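PDB 4ZGP: translation initiation factor eIF2 assembly protein from Schizosaccharomyces pombe, which acts as an ATP-dependent chaperone that binds the gamma subunit of eIF2 and lets it assemble with the alpha and beta subunits. Local coordinates for residues Trp37-Pro46 against Arg253-Pro261; Leu108-Trp118 against Phe176-Trp185. All coordinates share one frame; numbering follows the deposited sequence.

The two contacts flank one nucleotide site, their centres about 14 Å apart, and both touch ADP, which lies between the two sheets as in an ATP-grasp fold. Contact 2 pairs strands 112-115 and 180-184 of the three-stranded antiparallel sheet; contact 1 sets helix 34-40 and the loop after it against strand 253-261, an outermost strand of the five-stranded mixed sheet. Along the chain the order is 37-46, 108-118, 176-185, 253-261, which nests contact 2 inside the loop closed by contact 1. They meet directly in a salt bridge, K115 NZ to D258 OD1 at 3.2 Å, tying a nucleotide-binding lysine of one sheet to a nucleotide-binding aspartate of the other.

Contact 1 (Trp37-Pro46 against Arg253-Pro261); sequences WYSLFRKLTP and RAWLIDINP. With ADP (adenosine-5'-diphosphate), chain C.
On the ATP-grasp strand 253-261, which carries the nucleotide-binding D258 and N260, the end of helix 34-40 and its following loop pack through W37, F41 and T45. The indole of W37 lies along the strand: I259 CB stands 4.2 Å from the centroid of its five-membered ring and 9° off the normal, a CH-pi contact, W37 CZ3 meets L256 CD2 at 3.7 Å, and W37 CH2 and CZ2 approach I257 O and D258 OD1 obliquely, each at 3.4 Å. L256 CD2 also reaches F41 CD2, and I259 CD1 lies 3.7 Å from F41 CE2. Two hydrogen bonds fix the loop, L256 N to L44 O (2.9 Å, 150° at the hydrogen) and T45 OG1 to L256 O (2.8 Å), the latter with OG1 anti to the backbone N (chi1 -172°). A water accepts from W37 NE1 and lies 3.0 Å from D258 OD1. An alanine in place of W37 is likely to open a gap over I259 CB and beside L256, with F41 the remaining ring, and to cost the water its NE1 donor. Strand 243-250 pairs alongside 253-261, I257 and D258 both facing D246 in a classic beta bulge, and F34 meets W37 edge-to-face.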
loop_
_atom_site.group_PDB
_atom_site.type_symbol
_atom_site.label_atom_id
_atom_site.label_comp_id
_atom_site.label_asym_id
_atom_site.label_seq_id
_atom_site.Cartn_x
_atom_site.Cartn_y
_atom_site.Cartn_z
ATOM N N TRP A 37 6.685 8.488 -1.171
ATOM C CA TRP A 37 7.229 7.782 -2.320
ATOM C C TRP A 37 6.488 8.080 -3.609
ATOM O O TRP A 37 7.037 7.890 -4.702
ATOM C CB TRP A 37 7.288 6.271 -2.046
ATOM C CG TRP A 37 5.986 5.575 -1.754
ATOM C CD1 TRP A 37 5.488 5.249 -0.525
ATOM C CD2 TRP A 37 5.035 5.097 -2.708
ATOM N NE1 TRP A 37 4.287 4.613 -0.653
ATOM C CE2 TRP A 37 3.979 4.502 -1.982
ATOM C CE3 TRP A 37 4.958 5.136 -4.103
ATOM C CZ2 TRP A 37 2.859 3.950 -2.600
ATOM C CZ3 TRP A 37 3.843 4.572 -4.719
ATOM C CH2 TRP A 37 2.809 3.994 -3.963
ATOM N N TYR A 38 5.260 8.576 -3.501
ATOM C CA TYR A 38 4.483 8.884 -4.709
ATOM C C TYR A 38 5.219 9.952 -5.508
ATOM O O TYR A 38 5.309 9.873 -6.724
ATOM C CB TYR A 38 3.063 9.356 -4.378
ATOM C CG TYR A 38 2.265 9.686 -5.622
ATOM C CD1 TYR A 38 1.786 8.676 -6.445
ATOM C CD2 TYR A 38 2.016 11.005 -5.990
ATOM C CE1 TYR A 38 1.063 8.974 -7.596
ATOM C CE2 TYR A 38 1.301 11.305 -7.143
ATOM C CZ TYR A 38 0.832 10.282 -7.942
ATOM O OH TYR A 38 0.110 10.549 -9.093
ATOM N N SER A 39 5.749 10.928 -4.772
ATOM C CA SER A 39 6.618 11.986 -5.274
ATOM C C SER A 39 7.812 11.441 -6.049
ATOM O O SER A 39 8.062 11.840 -7.183
ATOM C CB SER A 39 7.112 12.822 -4.094
ATOM O OG SER A 39 7.372 11.950 -2.993
ATOM N N LEU A 40 8.536 10.514 -5.428
ATOM C CA LEU A 40 9.645 9.830 -6.092
ATOM C C LEU A 40 9.289 9.115 -7.380
ATOM O O LEU A 40 10.055 9.147 -8.338
ATOM C CB LEU A 40 10.260 8.788 -5.151
ATOM C CG LEU A 40 10.902 9.295 -3.874
ATOM C CD1 LEU A 40 11.478 8.111 -3.070
ATOM C CD2 LEU A 40 12.002 10.322 -4.228
ATOM N N PHE A 41 8.152 8.424 -7.370
ATOM C CA PHE A 41 7.868 7.406 -8.360
ATOM C C PHE A 41 6.585 7.676 -9.148
ATOM O O PHE A 41 5.941 6.747 -9.621
ATOM C CB PHE A 41 7.797 6.035 -7.646
ATOM C CG PHE A 41 9.069 5.706 -6.909
ATOM C CD1 PHE A 41 10.273 5.885 -7.539
ATOM C CD2 PHE A 41 9.047 5.288 -5.596
ATOM C CE1 PHE A 41 11.483 5.623 -6.883
ATOM C CE2 PHE A 41 10.239 5.005 -4.932
ATOM C CZ PHE A 41 11.453 5.180 -5.583
ATOM N N ARG A 42 6.242 8.956 -9.302
ATOM C CA ARG A 42 5.014 9.352 -9.986
ATOM C C ARG A 42 4.893 8.732 -11.372
ATOM O O ARG A 42 3.811 8.326 -11.777
ATOM C CB ARG A 42 4.946 10.889 -10.085
ATOM C CG ARG A 42 3.671 11.440 -10.734
ATOM C CD ARG A 42 3.777 12.959 -10.922
ATOM N NE ARG A 42 4.291 13.599 -9.713
ATOM C CZ ARG A 42 3.539 14.196 -8.792
ATOM N NH1 ARG A 42 2.220 14.266 -8.938
ATOM N NH2 ARG A 42 4.112 14.737 -7.725
ATOM N N LYS A 43 6.001 8.621 -12.090
ATOM C CA LYS A 43 5.972 8.071 -13.443
ATOM C C LYS A 43 5.765 6.545 -13.493
ATOM O O LYS A 43 5.533 5.983 -14.567
ATOM C CB LYS A 43 7.267 8.425 -14.178
ATOM C CG LYS A 43 7.483 9.935 -14.386
ATOM C CD LYS A 43 8.935 10.241 -14.741
ATOM C CE LYS A 43 9.237 11.734 -14.578
ATOM N NZ LYS A 43 10.682 12.035 -14.775
ATOM N N LEU A 44 5.849 5.884 -12.342
ATOM C CA LEU A 44 5.805 4.414 -12.290
ATOM C C LEU A 44 4.531 3.867 -11.661
ATOM O O LEU A 44 4.311 2.659 -11.639
ATOM C CB LEU A 44 7.011 3.886 -11.495
ATOM C CG LEU A 44 8.381 4.469 -11.854
ATOM C CD1 LEU A 44 9.400 4.072 -10.790
ATOM C CD2 LEU A 44 8.842 3.980 -13.210
ATOM N N THR A 45 3.679 4.754 -11.172
ATOM C CA THR A 45 2.611 4.355 -10.270
ATOM C C THR A 45 1.303 4.957 -10.766
ATOM O O THR A 45 1.302 6.020 -11.395
ATOM C CB THR A 45 2.930 4.798 -8.799
ATOM O OG1 THR A 45 1.974 4.250 -7.881
ATOM C CG2 THR A 45 2.911 6.295 -8.691
ATOM N N PRO A 46 0.191 4.261 -10.536
ATOM C CA PRO A 46 -1.066 4.804 -11.070
ATOM C C PRO A 46 -1.418 6.154 -10.467
ATOM O O PRO A 46 -1.076 6.465 -9.321
ATOM C CB PRO A 46 -2.092 3.739 -10.690
ATOM C CG PRO A 46 -1.280 2.455 -10.592
ATOM C CD PRO A 46 0.003 2.923 -9.948
ATOM N N ARG A 253 3.783 -4.323 -18.797
ATOM C CA ARG A 253 4.101 -3.090 -18.096
ATOM C C ARG A 253 3.912 -3.281 -16.599
ATOM O O ARG A 253 2.843 -3.716 -16.147
ATOM C CB ARG A 253 3.221 -1.945 -18.588
ATOM C CG ARG A 253 3.547 -0.606 -17.953
ATOM C CD ARG A 253 2.808 0.521 -18.662
ATOM N NE ARG A 253 3.164 1.829 -18.121
ATOM C CZ ARG A 253 2.683 2.983 -18.571
ATOM N NH1 ARG A 253 1.814 3.000 -19.580
ATOM N NH2 ARG A 253 3.069 4.122 -18.012
ATOM N N ALA A 254 4.940 -2.935 -15.836
ATOM C CA ALA A 254 4.890 -3.060 -14.390
ATOM C C ALA A 254 4.512 -1.716 -13.787
ATOM O O ALA A 254 5.019 -0.667 -14.203
ATOM C CB ALA A 254 6.233 -3.554 -13.847
ATOM N N TRP A 255 3.573 -1.746 -12.851
ATOM C CA TRP A 255 3.168 -0.563 -12.124
ATOM C C TRP A 255 3.502 -0.732 -10.662
ATOM O O TRP A 255 3.108 -1.719 -10.061
ATOM C CB TRP A 255 1.664 -0.337 -12.246
ATOM C CG TRP A 255 1.222 -0.132 -13.629
ATOM C CD1 TRP A 255 0.956 -1.096 -14.563
ATOM C CD2 TRP A 255 0.984 1.124 -14.260
ATOM N NE1 TRP A 255 0.580 -0.510 -15.748
ATOM C CE2 TRP A 255 0.573 0.853 -15.585
ATOM C CE3 TRP A 255 1.070 2.457 -13.832
ATOM C CZ2 TRP A 255 0.253 1.869 -16.490
ATOM C CZ3 TRP A 255 0.746 3.464 -14.732
ATOM C CH2 TRP A 255 0.346 3.163 -16.047
ATOM N N LEU A 256 4.177 0.248 -10.078
ATOM C CA LEU A 256 4.374 0.248 -8.627
ATOM C C LEU A 256 3.061 0.530 -7.907
ATOM O O LEU A 256 2.407 1.519 -8.193
ATOM C CB LEU A 256 5.429 1.297 -8.248
ATOM C CG LEU A 256 5.685 1.479 -6.753
ATOM C CD1 LEU A 256 6.399 0.241 -6.179
ATOM C CD2 LEU A 256 6.542 2.726 -6.516
ATOM N N ILE A 257 2.667 -0.316 -6.961
ATOM C CA ILE A 257 1.394 -0.112 -6.271
ATOM C C ILE A 257 1.581 0.385 -4.841
ATOM O O ILE A 257 0.833 1.238 -4.366
ATOM C CB ILE A 257 0.553 -1.418 -6.269
ATOM C CG1 ILE A 257 0.261 -1.846 -7.712
ATOM C CG2 ILE A 257 -0.733 -1.256 -5.466
ATOM C CD1 ILE A 257 -0.564 -0.815 -8.507
ATOM N N ASP A 258 2.602 -0.119 -4.147
ATOM C CA ASP A 258 2.799 0.309 -2.767
ATOM C C ASP A 258 4.221 -0.024 -2.348
ATOM O O ASP A 258 4.878 -0.842 -2.981
ATOM C CB ASP A 258 1.792 -0.376 -1.830
ATOM C CG ASP A 258 1.594 0.377 -0.506
ATOM O OD1 ASP A 258 2.058 1.523 -0.343
ATOM O OD2 ASP A 258 0.941 -0.186 0.384
ATOM N N ILE A 259 4.676 0.641 -1.297
ATOM C CA ILE A 259 5.970 0.338 -0.688
ATOM C C ILE A 259 5.718 0.233 0.817
ATOM O O ILE A 259 5.064 1.088 1.410
ATOM C CB ILE A 259 7.061 1.412 -1.016
ATOM C CG1 ILE A 259 7.323 1.496 -2.532
ATOM C CG2 ILE A 259 8.391 1.060 -0.294
ATOM C CD1 ILE A 259 8.428 2.465 -2.945
ATOM N N ASN A 260 6.225 -0.828 1.437
ATOM C CA ASN A 260 6.013 -1.079 2.853
ATOM C C ASN A 260 7.321 -1.432 3.565
ATOM O O ASN A 260 8.272 -1.809 2.906
ATOM C CB ASN A 260 5.028 -2.222 3.032
ATOM C CG ASN A 260 3.624 -1.816 2.681
ATOM O OD1 ASN A 260 3.038 -0.982 3.355
ATOM N ND2 ASN A 260 3.080 -2.402 1.632
ATOM N N PRO A 261 7.362 -1.310 4.904
ATOM C CA PRO A 261 8.637 -1.631 5.581
ATOM C C PRO A 261 9.032 -3.104 5.506
ATOM O O PRO A 261 8.188 -3.982 5.385
ATOM C CB PRO A 261 8.362 -1.229 7.037
ATOM C CG PRO A 261 7.298 -0.181 6.942
ATOM C CD PRO A 261 6.401 -0.692 5.839
HETATM P PB ADP C . -1.630 -2.679 0.708
HETATM O O1B ADP C . -0.183 -2.531 0.265
HETATM O O2B ADP C . -1.944 -1.989 2.023
HETATM O O3B ADP C . -2.110 -4.105 0.530
HETATM P PA ADP C . -2.360 -1.652 -1.902
HETATM O O1A ADP C . -1.126 -2.416 -2.312
HETATM O O2A ADP C . -2.568 -0.187 -2.246
HETATM O O3A ADP C . -2.537 -1.780 -0.300
HETATM O "O5'" ADP C . -3.613 -2.464 -2.492
HETATM C "C5'" ADP C . -4.433 -3.312 -1.687
HETATM C "C4'" ADP C . -5.303 -4.064 -2.679
HETATM O "O4'" ADP C . -6.313 -3.185 -3.180
HETATM C "C3'" ADP C . -4.482 -4.507 -3.879
HETATM O "O3'" ADP C . -4.123 -5.888 -3.776
HETATM C "C2'" ADP C . -5.367 -4.252 -5.081
HETATM O "O2'" ADP C . -5.998 -5.458 -5.520
HETATM C "C1'" ADP C . -6.431 -3.286 -4.603
HETATM N N9 ADP C . -6.135 -1.963 -5.206
HETATM C C8 ADP C . -5.174 -1.112 -4.785
HETATM N N7 ADP C . -5.156 0.015 -5.549
HETATM C C5 ADP C . -6.125 -0.111 -6.484
HETATM C C6 ADP C . -6.644 0.722 -7.594
HETATM N N6 ADP C . -6.087 1.937 -7.840
HETATM N N1 ADP C . -7.673 0.232 -8.336
HETATM C C2 ADP C . -8.213 -0.976 -8.061
HETATM N N3 ADP C . -7.793 -1.786 -7.066
HETATM C C4 ADP C . -6.768 -1.414 -6.253
HETATM O O HOH W 1 1.702 4.041 1.153
HETATM O O HOH W 2 3.668 4.323 -15.395
#

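Contact 2 (Leu108-Trp118 against Phe176-Trp185); sequences LGGAVVPKLNW and FSFELVLKEW. With ADP (adenosine-5'-diphosphate), chain C.
N117 sets its CG beside the backbone N (chi1 -53°), which turns its amide onto segment 176-185, and K183 bends at chi3, which places its NZ between ADP N7 and O2A. The OD1 of N117 accepts from E179 N at 3.0 Å, and its ND2 donates to S177 O, a partner only 5° out of the amide plane; these two bonds, with a further one from ND2 to Q33 OE1, fix the rotation of the amide. The E179 carboxylate stacks on that amide, their planes 12° apart, and its OE1 is held by S35 OG and K52. Strands 112-115 and 180-184 run antiparallel, their segment axes approaching to 4.4 Å, with V113-K183 and K115-V181 as hydrogen-bonded pairs. In the first, V113 N reaches K183 O at 2.7 Å in the carbonyl plane. V113, K115, V181 and K183 share the sheet face turned to the nucleotide: K183 NZ grips ADP N7 at 2.8 Å and also O2A, and V113 CG2 lies 3.7 Å from ADP C6. A water links K115 NZ to the same phosphate oxygen. At the end of strand 180-184, E184 O accepts from ADP N6 at 2.9 Å, consistent with recognition of the adenine by a backbone carbonyl and a lysine. W185 N bonds to A111 O, its ring edge beside V113 CG2. On the other face L182 CD2 meets both V112 CG2 and P114 CB. There helix 95-107 packs through I101, A104 and I105, and helix 149-157 covers L116; helix 34-40 sends F34 onto the lysine face, and strand 48-51 flanks 180-184 along its other side.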
loop_
_atom_site.group_PDB
_atom_site.type_symbol
_atom_site.label_atom_id
_atom_site.label_comp_id
_atom_site.label_asym_id
_atom_site.label_seq_id
_atom_site.Cartn_x
_atom_site.Cartn_y
_atom_site.Cartn_z
ATOM N N LEU A 108 -10.012 12.508 -11.117
ATOM C CA LEU A 108 -9.407 11.193 -11.358
ATOM C C LEU A 108 -10.303 10.338 -12.250
ATOM O O LEU A 108 -10.023 9.165 -12.494
ATOM C CB LEU A 108 -9.116 10.484 -10.030
ATOM C CG LEU A 108 -7.998 11.145 -9.206
ATOM C CD1 LEU A 108 -7.943 10.619 -7.775
ATOM C CD2 LEU A 108 -6.624 10.977 -9.885
ATOM N N GLY A 109 -11.387 10.929 -12.743
ATOM C CA GLY A 109 -12.251 10.231 -13.678
ATOM C C GLY A 109 -13.506 9.632 -13.073
ATOM O O GLY A 109 -14.191 8.839 -13.725
ATOM N N GLY A 110 -13.808 9.987 -11.829
ATOM C CA GLY A 110 -15.046 9.553 -11.202
ATOM C C GLY A 110 -15.021 8.318 -10.315
ATOM O O GLY A 110 -16.035 7.969 -9.720
ATOM N N ALA A 111 -13.875 7.652 -10.203
ATOM C CA ALA A 111 -13.795 6.469 -9.349
ATOM C C ALA A 111 -12.404 6.363 -8.719
ATOM O O ALA A 111 -11.399 6.462 -9.427
ATOM C CB ALA A 111 -14.121 5.218 -10.142
ATOM N N VAL A 112 -12.366 6.196 -7.395
ATOM C CA VAL A 112 -11.090 6.137 -6.666
ATOM C C VAL A 112 -11.032 5.022 -5.618
ATOM O O VAL A 112 -12.059 4.490 -5.198
ATOM C CB VAL A 112 -10.781 7.479 -5.946
ATOM C CG1 VAL A 112 -10.841 8.652 -6.923
ATOM C CG2 VAL A 112 -11.725 7.714 -4.767
ATOM N N VAL A 113 -9.808 4.672 -5.226
ATOM C CA VAL A 113 -9.556 3.836 -4.060
ATOM C C VAL A 113 -8.863 4.691 -3.002
ATOM O O VAL A 113 -7.810 5.263 -3.267
ATOM C CB VAL A 113 -8.675 2.609 -4.415
ATOM C CG1 VAL A 113 -8.247 1.879 -3.150
ATOM C CG2 VAL A 113 -9.418 1.650 -5.350
ATOM N N PRO A 114 -9.473 4.829 -1.815
ATOM C CA PRO A 114 -8.912 5.698 -0.778
ATOM C C PRO A 114 -7.926 4.976 0.122
ATOM O O PRO A 114 -8.070 3.768 0.291
ATOM C CB PRO A 114 -10.136 6.102 0.028
ATOM C CG PRO A 114 -11.006 4.828 -0.047
ATOM C CD PRO A 114 -10.789 4.289 -1.435
ATOM N N LYS A 115 -6.965 5.693 0.692
ATOM C CA LYS A 115 -6.119 5.119 1.762
ATOM C C LYS A 115 -5.572 6.280 2.598
ATOM O O LYS A 115 -5.691 7.436 2.188
ATOM C CB LYS A 115 -4.982 4.253 1.181
ATOM C CG LYS A 115 -3.974 5.021 0.337
ATOM C CD LYS A 115 -2.870 4.116 -0.264
ATOM C CE LYS A 115 -1.832 3.743 0.800
ATOM N NZ LYS A 115 -0.773 2.796 0.295
ATOM N N LEU A 116 -5.024 6.007 3.780
ATOM C CA LEU A 116 -4.288 7.052 4.484
ATOM C C LEU A 116 -2.807 6.837 4.182
ATOM O O LEU A 116 -2.468 6.353 3.100
ATOM C CB LEU A 116 -4.582 7.068 5.984
ATOM C CG LEU A 116 -6.056 7.248 6.382
ATOM C CD1 LEU A 116 -6.185 7.487 7.872
ATOM C CD2 LEU A 116 -6.753 8.369 5.590
ATOM N N ASN A 117 -1.927 7.223 5.101
ATOM C CA ASN A 117 -0.521 7.289 4.746
ATOM C C ASN A 117 0.045 5.939 4.350
ATOM O O ASN A 117 0.921 5.880 3.492
ATOM C CB ASN A 117 0.328 7.862 5.892
ATOM C CG ASN A 117 -0.186 9.217 6.413
ATOM O OD1 ASN A 117 -1.380 9.382 6.694
ATOM N ND2 ASN A 117 0.726 10.180 6.561
ATOM N N TRP A 118 -0.426 4.861 4.971
ATOM C CA TRP A 118 0.192 3.558 4.674
ATOM C C TRP A 118 -0.766 2.488 4.170
ATOM O O TRP A 118 -0.417 1.760 3.243
ATOM C CB TRP A 118 0.923 2.982 5.892
ATOM C CG TRP A 118 1.977 3.886 6.444
ATOM C CD1 TRP A 118 3.290 3.975 6.045
ATOM C CD2 TRP A 118 1.803 4.841 7.483
ATOM N NE1 TRP A 118 3.939 4.944 6.785
ATOM C CE2 TRP A 118 3.051 5.476 7.688
ATOM C CE3 TRP A 118 0.712 5.213 8.284
ATOM C CZ2 TRP A 118 3.231 6.472 8.639
ATOM C CZ3 TRP A 118 0.893 6.196 9.231
ATOM C CH2 TRP A 118 2.148 6.818 9.402
ATOM N N PHE A 176 5.110 15.476 11.204
ATOM C CA PHE A 176 4.327 14.421 10.571
ATOM C C PHE A 176 2.894 14.906 10.426
ATOM O O PHE A 176 2.417 15.663 11.260
ATOM C CB PHE A 176 4.381 13.136 11.401
ATOM C CG PHE A 176 3.323 12.135 11.038
ATOM C CD1 PHE A 176 3.515 11.250 9.983
ATOM C CD2 PHE A 176 2.138 12.063 11.765
ATOM C CE1 PHE A 176 2.535 10.318 9.655
ATOM C CE2 PHE A 176 1.153 11.140 11.436
ATOM C CZ PHE A 176 1.354 10.266 10.384
ATOM N N SER A 177 2.207 14.493 9.370
ATOM C CA SER A 177 0.764 14.713 9.312
ATOM C C SER A 177 0.075 13.535 8.622
ATOM O O SER A 177 0.655 12.916 7.734
ATOM C CB SER A 177 0.434 16.018 8.580
ATOM O OG SER A 177 0.739 15.939 7.198
ATOM N N PHE A 178 -1.162 13.240 9.016
ATOM C CA PHE A 178 -1.948 12.258 8.290
ATOM C C PHE A 178 -2.369 12.848 6.942
ATOM O O PHE A 178 -2.464 14.070 6.780
ATOM C CB PHE A 178 -3.168 11.823 9.113
ATOM C CG PHE A 178 -2.818 10.998 10.310
ATOM C CD1 PHE A 178 -2.415 9.679 10.162
ATOM C CD2 PHE A 178 -2.885 11.533 11.583
ATOM C CE1 PHE A 178 -2.083 8.911 11.259
ATOM C CE2 PHE A 178 -2.570 10.765 12.697
ATOM C CZ PHE A 178 -2.158 9.449 12.531
ATOM N N GLU A 179 -2.593 11.980 5.962
ATOM C CA GLU A 179 -2.925 12.418 4.615
ATOM C C GLU A 179 -4.030 11.528 4.097
ATOM O O GLU A 179 -4.107 10.356 4.460
ATOM C CB GLU A 179 -1.694 12.358 3.700
ATOM C CG GLU A 179 -1.089 10.959 3.643
ATOM C CD GLU A 179 0.356 10.948 3.187
ATOM O OE1 GLU A 179 1.088 11.902 3.507
ATOM O OE2 GLU A 179 0.760 9.973 2.521
ATOM N N LEU A 180 -4.903 12.102 3.280
ATOM C CA LEU A 180 -5.925 11.347 2.598
ATOM C C LEU A 180 -5.505 11.140 1.155
ATOM O O LEU A 180 -5.360 12.090 0.378
ATOM C CB LEU A 180 -7.283 12.063 2.670
ATOM C CG LEU A 180 -8.374 11.421 1.816
ATOM C CD1 LEU A 180 -8.594 9.995 2.233
ATOM C CD2 LEU A 180 -9.676 12.217 1.929
ATOM N N VAL A 181 -5.315 9.879 0.804
ATOM C CA VAL A 181 -4.905 9.514 -0.531
ATOM C C VAL A 181 -6.098 9.005 -1.314
ATOM O O VAL A 181 -6.815 8.129 -0.861
ATOM C CB VAL A 181 -3.802 8.418 -0.498
ATOM C CG1 VAL A 181 -3.403 8.026 -1.906
ATOM C CG2 VAL A 181 -2.599 8.911 0.302
ATOM N N LEU A 182 -6.299 9.565 -2.495
ATOM C CA LEU A 182 -7.290 9.050 -3.419
ATOM C C LEU A 182 -6.580 8.569 -4.684
ATOM O O LEU A 182 -6.094 9.359 -5.492
ATOM C CB LEU A 182 -8.332 10.139 -3.744
ATOM C CG LEU A 182 -9.045 10.677 -2.502
ATOM C CD1 LEU A 182 -9.906 11.884 -2.848
ATOM C CD2 LEU A 182 -9.894 9.576 -1.824
ATOM N N LYS A 183 -6.500 7.256 -4.848
ATOM C CA LYS A 183 -5.919 6.678 -6.051
ATOM C C LYS A 183 -6.956 6.501 -7.119
ATOM O O LYS A 183 -8.047 6.041 -6.823
ATOM C CB LYS A 183 -5.290 5.326 -5.720
ATOM C CG LYS A 183 -4.248 5.496 -4.617
ATOM C CD LYS A 183 -3.574 4.218 -4.288
ATOM C CE LYS A 183 -4.556 3.218 -3.747
ATOM N NZ LYS A 183 -3.928 1.880 -3.887
ATOM N N GLU A 184 -6.616 6.811 -8.367
ATOM C CA GLU A 184 -7.550 6.527 -9.452
ATOM C C GLU A 184 -7.856 5.037 -9.485
ATOM O O GLU A 184 -6.948 4.220 -9.489
ATOM C CB GLU A 184 -7.003 6.972 -10.802
ATOM C CG GLU A 184 -7.925 6.581 -11.943
ATOM C CD GLU A 184 -7.671 7.366 -13.203
ATOM O OE1 GLU A 184 -6.865 8.325 -13.168
ATOM O OE2 GLU A 184 -8.288 7.015 -14.230
ATOM N N TRP A 185 -9.137 4.688 -9.483
ATOM C CA TRP A 185 -9.538 3.299 -9.563
ATOM C C TRP A 185 -9.338 2.762 -10.965
ATOM O O TRP A 185 -9.591 3.444 -11.950
ATOM C CB TRP A 185 -10.999 3.126 -9.135
ATOM C CG TRP A 185 -11.514 1.714 -9.304
ATOM C CD1 TRP A 185 -11.458 0.701 -8.385
ATOM C CD2 TRP A 185 -12.158 1.173 -10.457
ATOM N NE1 TRP A 185 -12.025 -0.439 -8.898
ATOM C CE2 TRP A 185 -12.461 -0.177 -10.172
ATOM C CE3 TRP A 185 -12.495 1.691 -11.712
ATOM C CZ2 TRP A 185 -13.092 -1.008 -11.090
ATOM C CZ3 TRP A 185 -13.128 0.863 -12.623
ATOM C CH2 TRP A 185 -13.417 -0.471 -12.309
HETATM P PB ADP C . -1.630 -2.679 0.708
HETATM O O1B ADP C . -0.183 -2.531 0.265
HETATM O O2B ADP C . -1.944 -1.989 2.023
HETATM O O3B ADP C . -2.110 -4.105 0.530
HETATM P PA ADP C . -2.360 -1.652 -1.902
HETATM O O1A ADP C . -1.126 -2.416 -2.312
HETATM O O2A ADP C . -2.568 -0.187 -2.246
HETATM O O3A ADP C . -2.537 -1.780 -0.300
HETATM O "O5'" ADP C . -3.613 -2.464 -2.492
HETATM C "C5'" ADP C . -4.433 -3.312 -1.687
HETATM C "C4'" ADP C . -5.303 -4.064 -2.679
HETATM O "O4'" ADP C . -6.313 -3.185 -3.180
HETATM C "C3'" ADP C . -4.482 -4.507 -3.879
HETATM O "O3'" ADP C . -4.123 -5.888 -3.776
HETATM C "C2'" ADP C . -5.367 -4.252 -5.081
HETATM O "O2'" ADP C . -5.998 -5.458 -5.520
HETATM C "C1'" ADP C . -6.431 -3.286 -4.603
HETATM N N9 ADP C . -6.135 -1.963 -5.206
HETATM C C8 ADP C . -5.174 -1.112 -4.785
HETATM N N7 ADP C . -5.156 0.015 -5.549
HETATM C C5 ADP C . -6.125 -0.111 -6.484
HETATM C C6 ADP C . -6.644 0.722 -7.594
HETATM N N6 ADP C . -6.087 1.937 -7.840
HETATM N N1 ADP C . -7.673 0.232 -8.336
HETATM C C2 ADP C . -8.213 -0.976 -8.061
HETATM N N3 ADP C . -7.793 -1.786 -7.066
HETATM C C4 ADP C . -6.768 -1.414 -6.253
HETATM O O HOH W 3 -0.911 2.133 -2.282
#